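Local coordinates for piwi domain-containing protein (Vanderwaltozyma polyspora, PDB 5THE) that probably binds RNA as an Argonaute protein, the deposited piece being its C-terminal lobe, which contains the PIWI domain and was crystallised with RNA, at residues Val77-Ile82 against Val115-Ser120; Val36-Glu41 against Asn246-Ile251; Asp301-Asp306 against Val316-Leu321; Ile284-Gly289 against Asp496-Arg501. One frame throughout, in Å; residues are numbered along the deposited sequence.

Contact 1: Val77-Ile82 against Val115-Ser120; sequences VNLRAI and VDFNVS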
# COMPACT_ATOMS: atom_id res chain seq x y z
N VAL A 77 -23.79 6.18 -2.93
CA VAL A 77 -23.00 7.12 -2.14
C VAL A 77 -23.10 8.49 -2.77
O VAL A 77 -23.06 8.63 -4.00
CB VAL A 77 -21.53 6.66 -2.06
CG1 VAL A 77 -20.70 7.63 -1.25
CG2 VAL A 77 -21.43 5.24 -1.49
N ASN A 78 -23.23 9.53 -1.94
CA ASN A 78 -23.21 10.89 -2.46
C ASN A 78 -21.76 11.32 -2.69
O ASN A 78 -20.90 11.11 -1.84
CB ASN A 78 -23.88 11.86 -1.48
CG ASN A 78 -25.34 11.53 -1.26
OD1 ASN A 78 -26.12 11.50 -2.20
ND2 ASN A 78 -25.71 11.26 -0.02
N LEU A 79 -21.52 11.94 -3.84
CA LEU A 79 -20.18 12.38 -4.23
C LEU A 79 -20.23 13.89 -4.41
O LEU A 79 -20.90 14.39 -5.33
CB LEU A 79 -19.73 11.69 -5.52
CG LEU A 79 -18.31 12.03 -6.00
CD1 LEU A 79 -17.29 11.58 -4.98
CD2 LEU A 79 -18.01 11.40 -7.35
N ARG A 80 -19.55 14.63 -3.53
CA ARG A 80 -19.57 16.09 -3.53
C ARG A 80 -18.22 16.61 -4.01
O ARG A 80 -17.19 16.34 -3.39
CB ARG A 80 -19.85 16.64 -2.13
CG ARG A 80 -21.26 16.44 -1.64
CD ARG A 80 -22.30 16.94 -2.64
NE ARG A 80 -22.24 18.38 -2.88
CZ ARG A 80 -22.68 19.31 -2.04
NH1 ARG A 80 -23.20 18.95 -0.87
NH2 ARG A 80 -22.60 20.59 -2.37
N ALA A 81 -18.24 17.35 -5.11
CA ALA A 81 -17.03 17.96 -5.62
C ALA A 81 -16.79 19.29 -4.92
O ALA A 81 -17.70 20.10 -4.76
CB ALA A 81 -17.14 18.17 -7.14
N ILE A 82 -15.56 19.50 -4.48
CA ILE A 82 -15.13 20.78 -3.92
C ILE A 82 -13.94 21.24 -4.74
O ILE A 82 -12.88 20.60 -4.73
CB ILE A 82 -14.76 20.66 -2.43
CG1 ILE A 82 -15.99 20.21 -1.62
CG2 ILE A 82 -14.19 21.99 -1.91
CD1 ILE A 82 -15.70 20.04 -0.12
N VAL A 115 -19.64 0.81 -8.63
CA VAL A 115 -19.69 1.90 -7.67
C VAL A 115 -20.75 2.88 -8.14
O VAL A 115 -20.64 3.46 -9.23
CB VAL A 115 -18.33 2.59 -7.54
CG1 VAL A 115 -18.39 3.64 -6.45
CG2 VAL A 115 -17.24 1.56 -7.27
N ASP A 116 -21.75 3.09 -7.30
CA ASP A 116 -22.91 3.91 -7.63
C ASP A 116 -22.80 5.21 -6.82
O ASP A 116 -22.98 5.20 -5.60
CB ASP A 116 -24.20 3.14 -7.33
CG ASP A 116 -25.45 3.92 -7.69
OD1 ASP A 116 -25.38 4.83 -8.55
OD2 ASP A 116 -26.52 3.60 -7.11
N PHE A 117 -22.47 6.30 -7.50
CA PHE A 117 -22.39 7.61 -6.89
C PHE A 117 -23.57 8.47 -7.32
O PHE A 117 -24.05 8.38 -8.45
CB PHE A 117 -21.10 8.35 -7.28
CG PHE A 117 -19.89 7.94 -6.50
CD1 PHE A 117 -19.85 8.10 -5.13
CD2 PHE A 117 -18.80 7.40 -7.14
CE1 PHE A 117 -18.74 7.72 -4.41
CE2 PHE A 117 -17.68 7.02 -6.42
CZ PHE A 117 -17.65 7.18 -5.06
N ASN A 118 -24.02 9.31 -6.39
CA ASN A 118 -24.97 10.38 -6.67
C ASN A 118 -24.15 11.67 -6.71
O ASN A 118 -23.55 12.05 -5.70
CB ASN A 118 -26.04 10.40 -5.58
CG ASN A 118 -26.98 11.61 -5.66
OD1 ASN A 118 -26.93 12.41 -6.59
ND2 ASN A 118 -27.83 11.73 -4.66
N VAL A 119 -24.10 12.31 -7.88
CA VAL A 119 -23.28 13.52 -8.04
C VAL A 119 -24.17 14.73 -8.28
O VAL A 119 -23.77 15.69 -8.95
CB VAL A 119 -22.27 13.38 -9.21
CG1 VAL A 119 -21.27 12.27 -8.93
CG2 VAL A 119 -23.01 13.11 -10.51
N SER A 120 -25.39 14.69 -7.73
CA SER A 120 -26.34 15.76 -7.98
C SER A 120 -26.02 17.01 -7.16
O SER A 120 -26.35 18.12 -7.59
CB SER A 120 -27.76 15.28 -7.68
OG SER A 120 -27.90 14.87 -6.34
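The ring of F117 carries L79 on one face and the carbonyl oxygen of V77 at its edge. L79 CD2 stands 4.2 Å from the ring centroid in a CH-pi contact, displaced toward the rim, while L79 CB touches F117 CD1 at 3.6 Å. Next to this, V77 runs alongside the ring, its CG1 3.7 Å from F117 CE1. The CD2 branch of L79 also meets V119 CG1, so one methyl serves both ring and valine. N78 and N118 project from the other side of the sheet, side by side with their amide planes 62° apart; N78 OD1 and N118 ND2 are 3.0 Å from each other. With chi1 at 172°, the carboxamide of N118 is swung away from its own backbone N, and OD1 takes two donors from S120: the backbone N, in an Asx turn, and OG at 2.7 Å. A leucine in place of N118 would probably leave both S120 donors without their acceptor and release the turn that ends the strand. The backbones pair in parallel: V77 N donates to D116 O, N118 N to V77 O at 2.7 Å, and L79 N to N118 O at 2.8 Å. The carboxylate of D116 is held by a salt bridge to K111. The contact closes a beta-alpha-beta unit, consistent with the Rossmann-like MID domain of Argonautes: helix 95-111 packs through F106 on L79 and F117, helix 228-241 adds V235 and M238 against F117, and strand 185-191 bonds to N78 and R80.

Contact 2: Val36-Glu41 against Asn246-Ile251; sequences VVQFKE and NHSLSI
Q38 lays its CB against S248 OG at 3.5 Å and bends back at chi2 (75°), bringing the amide over its own strand end. There NE2 donates to F39 O at 2.7 Å, nearly straight at 171° and with the acceptor in the amide plane, while OE1 accepts from a water that accepts from I251 N. Shortening Q38 to an alanine is likely to leave F39 O without this donor and break the water link to I251 N. Q38 and S248 form the antiparallel hydrogen-bonded pair: Q38 N reaches S248 O at 2.6 Å from above the carbonyl plane, and S248 N returns the bond to Q38 O. S248 OG donates to L249 O, and S250 N bonds across to V36 O. V36 CB rests on S250 CB at 3.7 Å; S250 is the N-cap of helix 251-254, and its OG is bonded to N253. On the other side of the sheet H247 CB touches V37 CG1. The same H247 CB lies 4.1 Å from F39 CD1. W62 meets the H247 ring edge-to-face, H67 stacks on F39, and H247 NE2 bonds weakly to Y477 O. Strand 37-38 is the middle of a three-stranded sheet with 43-44 and 248-249. The water and the S250 N bond thus link the Q38 side to a helix start; the opposite side is mainly aromatic and aliphatic packing.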
# COMPACT_ATOMS: atom_id res chain seq x y z
N VAL A 36 -3.80 -16.34 -9.63
CA VAL A 36 -5.05 -16.02 -10.29
C VAL A 36 -5.57 -14.71 -9.71
O VAL A 36 -5.81 -14.62 -8.50
CB VAL A 36 -6.07 -17.15 -10.13
CG1 VAL A 36 -7.37 -16.77 -10.78
CG2 VAL A 36 -5.51 -18.44 -10.70
N VAL A 37 -5.74 -13.70 -10.55
CA VAL A 37 -6.34 -12.45 -10.09
C VAL A 37 -7.85 -12.61 -10.13
O VAL A 37 -8.42 -13.06 -11.12
CB VAL A 37 -5.88 -11.26 -10.94
CG1 VAL A 37 -6.61 -9.99 -10.50
CG2 VAL A 37 -4.36 -11.06 -10.82
N GLN A 38 -8.52 -12.24 -9.03
CA GLN A 38 -9.95 -12.46 -8.87
C GLN A 38 -10.69 -11.13 -9.00
O GLN A 38 -10.39 -10.19 -8.27
CB GLN A 38 -10.25 -13.09 -7.51
CG GLN A 38 -11.73 -13.28 -7.24
CD GLN A 38 -12.30 -14.43 -8.03
OE1 GLN A 38 -11.85 -15.55 -7.88
NE2 GLN A 38 -13.27 -14.17 -8.89
N PHE A 39 -11.68 -11.08 -9.90
CA PHE A 39 -12.64 -9.99 -9.97
C PHE A 39 -13.98 -10.47 -9.42
O PHE A 39 -14.09 -11.59 -8.90
CB PHE A 39 -12.76 -9.47 -11.42
CG PHE A 39 -11.44 -9.26 -12.08
CD1 PHE A 39 -10.62 -8.19 -11.72
CD2 PHE A 39 -10.99 -10.13 -13.07
CE1 PHE A 39 -9.39 -8.00 -12.33
CE2 PHE A 39 -9.76 -9.94 -13.68
CZ PHE A 39 -8.96 -8.88 -13.31
N LYS A 40 -15.02 -9.63 -9.53
CA LYS A 40 -16.32 -10.01 -8.98
C LYS A 40 -16.83 -11.31 -9.60
O LYS A 40 -17.27 -12.21 -8.89
CB LYS A 40 -17.34 -8.90 -9.20
CG LYS A 40 -18.62 -9.15 -8.41
CD LYS A 40 -19.66 -8.06 -8.62
CE LYS A 40 -20.54 -7.97 -7.39
NZ LYS A 40 -21.94 -7.65 -7.74
N GLU A 41 -16.80 -11.42 -10.92
CA GLU A 41 -17.50 -12.50 -11.60
C GLU A 41 -16.61 -13.20 -12.61
O GLU A 41 -17.10 -13.81 -13.56
CB GLU A 41 -18.76 -11.98 -12.28
CG GLU A 41 -19.68 -11.22 -11.34
CD GLU A 41 -20.98 -10.81 -12.00
OE1 GLU A 41 -22.03 -11.36 -11.62
OE2 GLU A 41 -20.94 -9.94 -12.90
N ASN A 246 -11.43 -4.32 -4.65
CA ASN A 246 -11.40 -4.20 -6.10
C ASN A 246 -11.11 -5.56 -6.72
O ASN A 246 -12.03 -6.28 -7.12
CB ASN A 246 -10.37 -3.15 -6.50
CG ASN A 246 -10.73 -1.80 -5.95
OD1 ASN A 246 -11.91 -1.51 -5.77
ND2 ASN A 246 -9.73 -0.96 -5.65
N HIS A 247 -9.84 -5.93 -6.79
CA HIS A 247 -9.45 -7.28 -7.14
C HIS A 247 -8.80 -7.93 -5.93
O HIS A 247 -8.42 -7.26 -4.97
CB HIS A 247 -8.49 -7.30 -8.34
CG HIS A 247 -7.19 -6.61 -8.06
ND1 HIS A 247 -7.04 -5.24 -8.12
CD2 HIS A 247 -5.98 -7.11 -7.72
CE1 HIS A 247 -5.79 -4.92 -7.85
NE2 HIS A 247 -5.12 -6.04 -7.60
N SER A 248 -8.68 -9.25 -6.00
CA SER A 248 -7.97 -10.01 -5.00
C SER A 248 -7.29 -11.15 -5.72
O SER A 248 -7.28 -11.21 -6.96
CB SER A 248 -8.92 -10.52 -3.90
OG SER A 248 -9.66 -11.66 -4.33
N LEU A 249 -6.72 -12.07 -4.95
CA LEU A 249 -6.28 -13.34 -5.50
C LEU A 249 -7.41 -14.36 -5.37
O LEU A 249 -8.35 -14.19 -4.59
CB LEU A 249 -5.03 -13.84 -4.77
CG LEU A 249 -3.87 -12.86 -4.74
CD1 LEU A 249 -2.64 -13.54 -4.15
CD2 LEU A 249 -3.60 -12.34 -6.16
N SER A 250 -7.31 -15.43 -6.14
CA SER A 250 -8.31 -16.49 -6.05
C SER A 250 -8.27 -17.13 -4.67
O SER A 250 -7.29 -17.03 -3.92
CB SER A 250 -8.07 -17.56 -7.10
OG SER A 250 -6.91 -18.31 -6.77
N ILE A 251 -9.37 -17.81 -4.34
CA ILE A 251 -9.47 -18.59 -3.11
C ILE A 251 -8.33 -19.60 -3.02
O ILE A 251 -7.70 -19.76 -1.96
CB ILE A 251 -10.84 -19.28 -3.03
CG1 ILE A 251 -11.91 -18.25 -2.63
CG2 ILE A 251 -10.79 -20.51 -2.08
CD1 ILE A 251 -13.31 -18.83 -2.50
O HOH W 1 -11.73 -17.13 -5.71

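Contact 3: Asp301-Asp306 against Val316-Leu321; sequences DYMLQD and VGSLML
V316 receives the end of M303: the methyl CE lies 3.8 Å from V316 N, at the start of a 3-10 turn. The M303 side chain gets there because CG sits between backbone N and carbonyl carbon (chi1 62°) and the rest of the chain is fully extended. G317 continues the turn, its N bonded to S361 OG of helix 351-373. At S318 the hydroxyl OG passes 3.9 Å from M303 SD, though its hydrogen bond goes to N315 O. This is the link between strand 300-305 and helix 320-329 in the PIWI domain, whose RNase H-like fold places the strand next to 282-289 in antiparallel pairing; the 3-10 turn folds back over the strand before the helix begins. L319 makes the main apolar contact. Its CD2 touches both M303 SD and D301 CB, each at 4.0 Å, and CD1 comes as near to D301 O. The leucine crosses the methionine at a slant and packs on the face of the strand that carries D301 and M303. L319 N bonds back to V316 O at 2.9 Å, and M320 N to G317 O, which keeps the turn tight. Close by, a water makes weak bonds to S318 O and D301 OD2. Stronger partners hold the D301 carboxylate: N322 and R323 at OD2, K543 at OD1. M320 starts away from the strand, and its side chain touches V366; L321 packs on F369, both of helix 351-373.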
# COMPACT_ATOMS: atom_id res chain seq x y z
N ASP A 301 -1.62 2.15 11.51
CA ASP A 301 -1.34 3.24 12.42
C ASP A 301 0.04 3.79 12.12
O ASP A 301 0.88 3.10 11.54
CB ASP A 301 -1.44 2.79 13.88
CG ASP A 301 -2.87 2.61 14.33
OD1 ASP A 301 -3.64 3.58 14.22
OD2 ASP A 301 -3.22 1.49 14.76
N TYR A 302 0.26 5.04 12.51
CA TYR A 302 1.59 5.64 12.43
C TYR A 302 1.94 6.22 13.80
O TYR A 302 1.07 6.45 14.64
CB TYR A 302 1.65 6.75 11.36
CG TYR A 302 0.62 7.81 11.59
CD1 TYR A 302 0.80 8.79 12.58
CD2 TYR A 302 -0.56 7.82 10.86
CE1 TYR A 302 -0.18 9.74 12.81
CE2 TYR A 302 -1.53 8.77 11.09
CZ TYR A 302 -1.34 9.72 12.06
OH TYR A 302 -2.33 10.66 12.26
N MET A 303 3.23 6.49 14.00
CA MET A 303 3.66 7.19 15.20
C MET A 303 4.95 7.93 14.89
O MET A 303 5.69 7.59 13.96
CB MET A 303 3.86 6.24 16.38
CG MET A 303 4.94 5.21 16.13
SD MET A 303 5.05 4.09 17.52
CE MET A 303 6.32 3.00 16.96
N LEU A 304 5.20 8.97 15.68
CA LEU A 304 6.45 9.70 15.59
C LEU A 304 7.53 8.92 16.33
O LEU A 304 7.30 8.45 17.44
CB LEU A 304 6.29 11.09 16.21
CG LEU A 304 7.40 12.08 15.88
CD1 LEU A 304 7.42 12.39 14.39
CD2 LEU A 304 7.23 13.35 16.70
N GLN A 305 8.69 8.74 15.69
CA GLN A 305 9.80 8.07 16.36
C GLN A 305 10.38 8.96 17.45
O GLN A 305 10.02 10.13 17.60
CB GLN A 305 10.89 7.71 15.35
CG GLN A 305 10.49 6.64 14.35
CD GLN A 305 10.85 5.26 14.84
OE1 GLN A 305 10.13 4.65 15.63
NE2 GLN A 305 11.99 4.75 14.37
N ASP A 306 11.34 8.40 18.19
CA ASP A 306 11.92 9.07 19.35
C ASP A 306 12.97 10.11 19.00
O ASP A 306 13.20 11.02 19.80
CB ASP A 306 12.54 8.03 20.29
CG ASP A 306 11.50 7.23 21.05
OD1 ASP A 306 10.40 7.78 21.28
OD2 ASP A 306 11.77 6.07 21.40
N VAL A 316 7.34 -0.58 17.89
CA VAL A 316 6.45 -1.06 16.83
C VAL A 316 5.32 -1.89 17.44
O VAL A 316 4.17 -1.81 17.01
CB VAL A 316 7.24 -1.83 15.76
CG1 VAL A 316 7.83 -3.16 16.30
CG2 VAL A 316 6.37 -2.10 14.53
N GLY A 317 5.64 -2.64 18.50
CA GLY A 317 4.64 -3.49 19.12
C GLY A 317 3.46 -2.72 19.66
O GLY A 317 2.35 -3.26 19.72
N SER A 318 3.66 -1.46 20.04
CA SER A 318 2.53 -0.68 20.53
C SER A 318 1.45 -0.53 19.45
O SER A 318 0.26 -0.53 19.76
CB SER A 318 3.01 0.69 21.01
OG SER A 318 3.35 1.52 19.92
N LEU A 319 1.86 -0.45 18.18
CA LEU A 319 0.95 -0.38 17.04
C LEU A 319 0.25 -1.70 16.75
O LEU A 319 -0.62 -1.75 15.87
CB LEU A 319 1.71 0.08 15.79
CG LEU A 319 2.50 1.38 15.94
CD1 LEU A 319 3.14 1.78 14.63
CD2 LEU A 319 1.59 2.47 16.44
N MET A 320 0.59 -2.78 17.47
CA MET A 320 -0.04 -4.06 17.20
C MET A 320 -1.47 -4.13 17.71
O MET A 320 -2.25 -4.92 17.18
CB MET A 320 0.79 -5.19 17.80
CG MET A 320 2.04 -5.51 17.02
SD MET A 320 1.69 -6.25 15.39
CE MET A 320 0.68 -7.68 15.80
N LEU A 321 -1.83 -3.31 18.71
CA LEU A 321 -3.12 -3.48 19.38
C LEU A 321 -4.27 -3.37 18.39
O LEU A 321 -5.17 -4.23 18.37
CB LEU A 321 -3.27 -2.44 20.50
CG LEU A 321 -4.62 -2.38 21.22
CD1 LEU A 321 -5.05 -3.74 21.78
CD2 LEU A 321 -4.61 -1.34 22.33
O HOH W 2 -2.47 -0.16 17.66

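Contact 4: Ile284-Gly289 against Asp496-Arg501; sequences IASLVG and DLLCTR
Apolar packing joins the two elements through L498, which comes down between S286 and V288. Its CG lies 3.7 Å from S286 CB, and L498 CD2 lies alongside V288 CG1 at 3.8 Å, the two side chains antiparallel. Having CG trans to the backbone N (chi1 175°) carries the leucine's branches out toward the strand. I284, S286 and V288 all point at the helix, as alternation along a strand demands; I284 reaches past the touching turn to A502, T503 and F506. The strand and helix axes approach to 7.4 Å at 136°, a close seating that the small side chains of S286 and C499 allow.

Polar and sulfur contacts gather where S286 faces C499. The serine OG makes its hydrogen bond to A495 O, one turn back on the helix, and passes C499 SG at 3.4 Å. C499 SG also lies 3.5 Å from I284 O, with chi1 at -96°, away from a staggered position, which suggests a tight fit. D272 and T274 of strand 264-274 touch C499 too.

Charged groups sit at the helix's other faces. D496 lies close to D272 and D344, consistent with the acidic cluster of an RNase H-like PIWI domain, and R501 forms a salt bridge with D208 and a long, weak ion pair with an RNA phosphate. The chemistry implies a buried joint, part aliphatic and part serine and thiol, in which one serine hydroxyl fastens strand to helix, while the helix turns its charged residues elsewhere.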
# COMPACT_ATOMS: atom_id res chain seq x y z
N ILE A 284 9.26 9.05 11.22
CA ILE A 284 7.87 8.60 11.28
C ILE A 284 7.84 7.13 10.88
O ILE A 284 8.42 6.76 9.85
CB ILE A 284 6.96 9.43 10.36
CG1 ILE A 284 7.00 10.89 10.79
CG2 ILE A 284 5.52 8.89 10.37
CD1 ILE A 284 6.18 11.84 9.93
N ALA A 285 7.17 6.31 11.68
CA ALA A 285 6.99 4.89 11.40
C ALA A 285 5.51 4.60 11.20
O ALA A 285 4.65 5.27 11.78
CB ALA A 285 7.54 4.00 12.53
N SER A 286 5.22 3.60 10.37
CA SER A 286 3.86 3.17 10.13
C SER A 286 3.80 1.65 10.20
O SER A 286 4.81 0.96 10.02
CB SER A 286 3.33 3.66 8.77
OG SER A 286 4.04 3.01 7.73
N LEU A 287 2.62 1.13 10.50
CA LEU A 287 2.39 -0.31 10.56
C LEU A 287 0.98 -0.55 10.05
O LEU A 287 0.02 -0.07 10.65
CB LEU A 287 2.54 -0.86 11.99
CG LEU A 287 2.28 -2.36 12.10
CD1 LEU A 287 3.39 -3.14 11.39
CD2 LEU A 287 2.10 -2.84 13.57
N VAL A 288 0.86 -1.26 8.92
CA VAL A 288 -0.44 -1.63 8.37
C VAL A 288 -0.62 -3.12 8.58
O VAL A 288 0.35 -3.87 8.74
CB VAL A 288 -0.59 -1.27 6.88
CG1 VAL A 288 -0.41 0.24 6.65
CG2 VAL A 288 0.40 -2.06 6.04
N GLY A 289 -1.88 -3.55 8.57
CA GLY A 289 -2.16 -4.96 8.75
C GLY A 289 -3.42 -5.43 8.06
O GLY A 289 -4.40 -4.69 7.96
N ASP A 496 4.56 2.20 3.09
CA ASP A 496 5.25 3.38 2.56
C ASP A 496 4.28 4.54 2.40
O ASP A 496 4.58 5.67 2.80
CB ASP A 496 5.91 3.07 1.21
CG ASP A 496 6.95 1.99 1.31
OD1 ASP A 496 7.44 1.73 2.42
OD2 ASP A 496 7.27 1.41 0.26
N LEU A 497 3.11 4.27 1.81
CA LEU A 497 2.13 5.32 1.57
C LEU A 497 1.59 5.90 2.86
O LEU A 497 1.27 7.09 2.92
CB LEU A 497 0.97 4.76 0.73
CG LEU A 497 1.44 4.30 -0.65
CD1 LEU A 497 0.28 3.63 -1.37
CD2 LEU A 497 1.92 5.51 -1.43
N LEU A 498 1.45 5.08 3.90
CA LEU A 498 0.94 5.61 5.16
C LEU A 498 1.97 6.51 5.82
O LEU A 498 1.63 7.57 6.36
CB LEU A 498 0.52 4.47 6.09
CG LEU A 498 0.06 4.87 7.49
CD1 LEU A 498 -1.01 5.95 7.41
CD2 LEU A 498 -0.45 3.63 8.27
N CYS A 499 3.25 6.12 5.76
CA CYS A 499 4.32 7.00 6.22
C CYS A 499 4.30 8.33 5.47
O CYS A 499 4.53 9.39 6.07
CB CYS A 499 5.68 6.34 6.01
SG CYS A 499 6.31 5.51 7.42
N THR A 500 4.08 8.28 4.16
CA THR A 500 4.03 9.52 3.39
C THR A 500 2.84 10.37 3.82
O THR A 500 2.97 11.59 3.99
CB THR A 500 3.97 9.21 1.90
OG1 THR A 500 5.16 8.53 1.55
CG2 THR A 500 3.84 10.49 1.04
N ARG A 501 1.68 9.74 4.03
CA ARG A 501 0.53 10.52 4.47
C ARG A 501 0.76 11.08 5.87
O ARG A 501 0.36 12.21 6.17
CB ARG A 501 -0.75 9.67 4.44
CG ARG A 501 -1.98 10.43 4.97
CD ARG A 501 -2.25 11.70 4.13
NE ARG A 501 -2.18 11.36 2.71
CZ ARG A 501 -3.17 10.79 2.04
NH1 ARG A 501 -4.32 10.54 2.65
NH2 ARG A 501 -3.01 10.45 0.77

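Contacts 3 and 4 are one neighbourhood: their centres are 10 Å apart, and D301 O and M303 N pair with L287 N and A285 O where strands 282-289 and 300-305 lie side by side. The sheet so formed has helix 490-515 against 282-289 and the 316-321 turn packed on 300-305, all within the PIWI domain. Contact 1, in the parallel sheet, lies 28 Å from contact 4 centre to centre, and contact 2 lies 25 Å from it. Along the chain, contact 2 spans contact 1, and contact 4 follows while spanning contact 3. Contact 2 therefore ties the N-terminal part of this lobe to a segment beyond the parallel sheet.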